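Long-range contact in putative Lipoprotein (Shewanella oneidensis, PDB 3U24), which is of unknown function but binds zinc and calcium, and is probably a lipoprotein related to zinc metallopeptidases: residues Ile407-Gln417 / Val438-Met449. Sequence-based numbering, arbitrary orientation.
Sequences IHEAIPGHYTQ and VEGWAVYTERMM. With ZN (zinc ion), chain F.
His408 and His414 meet Glu439 at a zinc ion, a worked example of two distant segments joined through a metal. His408 NE2 binds zinc at 1.9 Å and His414 NE2 at 2.1 Å, while the Glu439 carboxylate chelates it, OE1 at 2.1 Å and OE2 farther off. This carboxylate lies nearly coplanar with the His408 ring but is steeply turned to that of His414. A water completes the observed shell and donates to Glu409 OE2.

Hydrogen bonds position the ligands and the turn between them. His408, its CG anti to the backbone N (chi1 177°), reaches across helix 435-451 and directs ND1 at Glu446 OE2 (2.8 Å), which lies near the ring plane; this carboxylate would probably polarise the imidazole. A second water accepts from His414 ND1 and Gln417 NE2 and donates to Val438 O. Trp441 NE1 donates to a lone pair of Pro412 O (2.8 Å), gripping the turn after the cis peptide. A phenylalanine in place of Trp441 would probably leave Pro412 O without this donor and let the turn shift beside the zinc ligands.

Apolar packing closes the interface. The Ala442 methyl makes CH-pi contacts with both histidine rings, centred over His408 (3.4 Å from CB to the centroid) and off-centre over His414. Gln417 CB packs on Trp441 CD1. Beyond the methyl, Pro412 CD meets selenium of selenomethionine Met449 (3.8 Å), and Ile407 CG2 rests against Met449 CG.

The HExxxxH sequence, with a downstream helical glutamate, resembles a lengthened HExxH zinc site of gluzincin-like metallopeptidases, consistent with membership of the Peptidase_MA clan.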
# COMPACT_ATOMS: atom_id res chain seq x y z
N ILE A 407 -6.58 0.91 16.98
CA ILE A 407 -6.50 2.34 16.79
C ILE A 407 -6.14 2.65 15.34
O ILE A 407 -6.82 3.47 14.69
CB ILE A 407 -5.51 2.97 17.78
CG1 ILE A 407 -6.10 2.89 19.22
CG2 ILE A 407 -5.15 4.39 17.37
CD1 ILE A 407 -5.15 3.34 20.33
N HIS A 408 -5.08 2.00 14.85
CA HIS A 408 -4.55 2.23 13.51
C HIS A 408 -5.59 1.91 12.48
O HIS A 408 -5.80 2.67 11.55
CB HIS A 408 -3.29 1.37 13.28
CG HIS A 408 -2.69 1.46 11.88
ND1 HIS A 408 -1.52 2.08 11.64
CD2 HIS A 408 -3.14 0.99 10.63
CE1 HIS A 408 -1.23 2.02 10.28
NE2 HIS A 408 -2.20 1.36 9.67
N GLU A 409 -6.23 0.77 12.62
CA GLU A 409 -7.12 0.26 11.58
C GLU A 409 -8.53 0.80 11.64
O GLU A 409 -9.17 0.99 10.63
CB GLU A 409 -7.19 -1.29 11.64
CG GLU A 409 -5.90 -1.95 11.24
CD GLU A 409 -5.58 -1.73 9.79
OE1 GLU A 409 -6.53 -1.46 9.03
OE2 GLU A 409 -4.39 -1.81 9.40
N ALA A 410 -9.02 1.09 12.84
CA ALA A 410 -10.42 1.37 13.03
C ALA A 410 -10.66 2.77 13.60
O ALA A 410 -11.12 3.67 12.90
CB ALA A 410 -11.07 0.29 13.91
N ILE A 411 -10.38 2.98 14.88
CA ILE A 411 -10.81 4.21 15.49
C ILE A 411 -9.73 4.84 16.34
O ILE A 411 -9.27 4.21 17.26
CB ILE A 411 -12.11 3.95 16.31
CG1 ILE A 411 -13.29 4.14 15.33
CG2 ILE A 411 -12.19 4.88 17.52
CD1 ILE A 411 -14.46 3.22 15.53
N PRO A 412 -9.29 6.07 16.00
CA PRO A 412 -9.70 6.96 14.96
C PRO A 412 -8.79 6.91 13.71
O PRO A 412 -8.64 7.93 13.02
CB PRO A 412 -9.58 8.30 15.63
CG PRO A 412 -8.36 8.17 16.44
CD PRO A 412 -8.39 6.75 16.95
N GLY A 413 -8.23 5.73 13.42
CA GLY A 413 -7.38 5.55 12.23
C GLY A 413 -8.10 5.35 10.89
O GLY A 413 -8.98 6.18 10.48
N HIS A 414 -7.78 4.25 10.20
CA HIS A 414 -8.26 4.11 8.81
C HIS A 414 -9.73 4.25 8.63
O HIS A 414 -10.14 4.92 7.70
CB HIS A 414 -7.83 2.81 8.17
CG HIS A 414 -6.39 2.77 7.84
ND1 HIS A 414 -5.74 3.82 7.29
CD2 HIS A 414 -5.46 1.77 7.99
CE1 HIS A 414 -4.46 3.49 7.13
NE2 HIS A 414 -4.31 2.22 7.50
N TYR A 415 -10.54 3.62 9.46
CA TYR A 415 -12.00 3.64 9.19
C TYR A 415 -12.54 5.06 9.36
O TYR A 415 -13.31 5.55 8.51
CB TYR A 415 -12.78 2.65 10.06
CG TYR A 415 -14.29 2.75 9.93
CD1 TYR A 415 -14.93 2.36 8.80
CD2 TYR A 415 -15.07 3.27 10.98
CE1 TYR A 415 -16.29 2.47 8.67
CE2 TYR A 415 -16.44 3.37 10.86
CZ TYR A 415 -17.05 2.97 9.68
OH TYR A 415 -18.45 3.02 9.50
N THR A 416 -12.10 5.73 10.42
CA THR A 416 -12.52 7.08 10.66
C THR A 416 -12.13 8.02 9.54
O THR A 416 -12.95 8.82 9.09
CB THR A 416 -11.96 7.59 11.97
OG1 THR A 416 -12.37 6.68 12.99
CG2 THR A 416 -12.50 8.98 12.32
N GLN A 417 -10.88 7.91 9.09
CA GLN A 417 -10.42 8.74 8.00
C GLN A 417 -11.21 8.46 6.71
O GLN A 417 -11.46 9.38 5.93
CB GLN A 417 -8.92 8.52 7.77
CG GLN A 417 -8.28 9.47 6.75
CD GLN A 417 -8.19 8.92 5.32
OE1 GLN A 417 -8.46 9.64 4.34
NE2 GLN A 417 -7.75 7.69 5.18
N VAL A 438 -2.80 8.56 3.94
CA VAL A 438 -3.74 7.58 4.49
C VAL A 438 -3.04 6.77 5.58
O VAL A 438 -3.52 6.66 6.73
CB VAL A 438 -4.31 6.68 3.36
CG1 VAL A 438 -4.99 5.40 3.91
CG2 VAL A 438 -5.22 7.51 2.43
N GLU A 439 -1.86 6.30 5.26
CA GLU A 439 -1.08 5.57 6.26
C GLU A 439 -0.53 6.48 7.36
O GLU A 439 -0.57 6.10 8.54
CB GLU A 439 0.06 4.78 5.62
CG GLU A 439 -0.44 3.53 4.95
CD GLU A 439 -1.14 2.57 5.93
OE1 GLU A 439 -0.84 2.59 7.17
OE2 GLU A 439 -1.98 1.78 5.45
N GLY A 440 0.02 7.64 6.98
CA GLY A 440 0.54 8.60 7.96
C GLY A 440 -0.50 8.98 9.02
O GLY A 440 -0.18 9.05 10.19
N TRP A 441 -1.74 9.19 8.58
CA TRP A 441 -2.82 9.45 9.50
C TRP A 441 -2.98 8.31 10.50
O TRP A 441 -3.09 8.54 11.72
CB TRP A 441 -4.14 9.71 8.77
CG TRP A 441 -5.28 9.74 9.71
CD1 TRP A 441 -6.16 8.71 10.02
CD2 TRP A 441 -5.64 10.84 10.63
NE1 TRP A 441 -7.03 9.10 11.00
CE2 TRP A 441 -6.77 10.35 11.42
CE3 TRP A 441 -5.17 12.12 10.85
CZ2 TRP A 441 -7.39 11.14 12.37
CZ3 TRP A 441 -5.77 12.88 11.85
CH2 TRP A 441 -6.86 12.41 12.58
N ALA A 442 -3.02 7.07 10.01
CA ALA A 442 -3.24 5.95 10.89
C ALA A 442 -2.12 5.83 11.90
O ALA A 442 -2.40 5.63 13.06
CB ALA A 442 -3.41 4.65 10.12
N VAL A 443 -0.86 6.00 11.47
CA VAL A 443 0.31 5.99 12.40
C VAL A 443 0.27 7.14 13.41
O VAL A 443 0.49 6.95 14.61
CB VAL A 443 1.63 5.98 11.60
CG1 VAL A 443 2.89 5.98 12.51
CG2 VAL A 443 1.63 4.79 10.63
N TYR A 444 -0.09 8.32 12.93
CA TYR A 444 -0.26 9.51 13.79
C TYR A 444 -1.28 9.22 14.88
O TYR A 444 -1.04 9.52 16.07
CB TYR A 444 -0.65 10.72 12.96
CG TYR A 444 -1.25 11.83 13.77
CD1 TYR A 444 -0.45 12.69 14.49
CD2 TYR A 444 -2.62 11.96 13.88
CE1 TYR A 444 -1.03 13.70 15.26
CE2 TYR A 444 -3.18 12.94 14.66
CZ TYR A 444 -2.38 13.80 15.35
OH TYR A 444 -2.97 14.79 16.12
N THR A 445 -2.38 8.54 14.55
CA THR A 445 -3.40 8.34 15.59
C THR A 445 -2.93 7.50 16.77
O THR A 445 -3.36 7.71 17.91
CB THR A 445 -4.74 7.80 15.06
OG1 THR A 445 -4.54 6.50 14.51
CG2 THR A 445 -5.35 8.76 14.06
N GLU A 446 -2.02 6.57 16.52
CA GLU A 446 -1.47 5.77 17.58
C GLU A 446 -0.77 6.67 18.63
O GLU A 446 -1.02 6.59 19.83
CB GLU A 446 -0.49 4.73 17.02
CG GLU A 446 -1.01 3.94 15.83
CD GLU A 446 0.09 3.23 15.04
OE1 GLU A 446 1.27 3.37 15.40
OE2 GLU A 446 -0.23 2.53 14.05
N ARG A 447 0.07 7.57 18.14
CA ARG A 447 0.81 8.44 19.01
C ARG A 447 -0.12 9.42 19.73
O ARG A 447 -0.06 9.58 20.96
CB ARG A 447 1.90 9.13 18.19
CG ARG A 447 2.55 10.35 18.79
CD ARG A 447 3.50 10.06 19.91
NE ARG A 447 4.66 9.33 19.41
CZ ARG A 447 5.86 9.26 20.00
NH1 ARG A 447 6.10 9.91 21.16
NH2 ARG A 447 6.82 8.54 19.40
N MSE A 448 -0.98 10.06 18.96
CA MSE A 448 -1.94 11.04 19.49
C MSE A 448 -2.81 10.40 20.57
O MSE A 448 -2.97 10.98 21.62
CB MSE A 448 -2.79 11.61 18.35
CG MSE A 448 -3.79 12.65 18.75
SE MSE A 448 -5.46 11.78 19.27
CE MSE A 448 -6.03 11.12 17.49
N MSE A 449 -3.37 9.21 20.33
CA MSE A 449 -4.20 8.56 21.38
C MSE A 449 -3.46 8.32 22.71
O MSE A 449 -4.02 8.56 23.76
CB MSE A 449 -4.76 7.22 20.92
CG MSE A 449 -5.75 7.35 19.80
SE MSE A 449 -7.51 7.90 20.46
CE MSE A 449 -8.20 6.07 20.87
ZN ZN F . -2.41 1.27 7.80
O HOH W 1 -2.78 -0.82 7.54
O HOH W 2 -6.11 6.47 7.23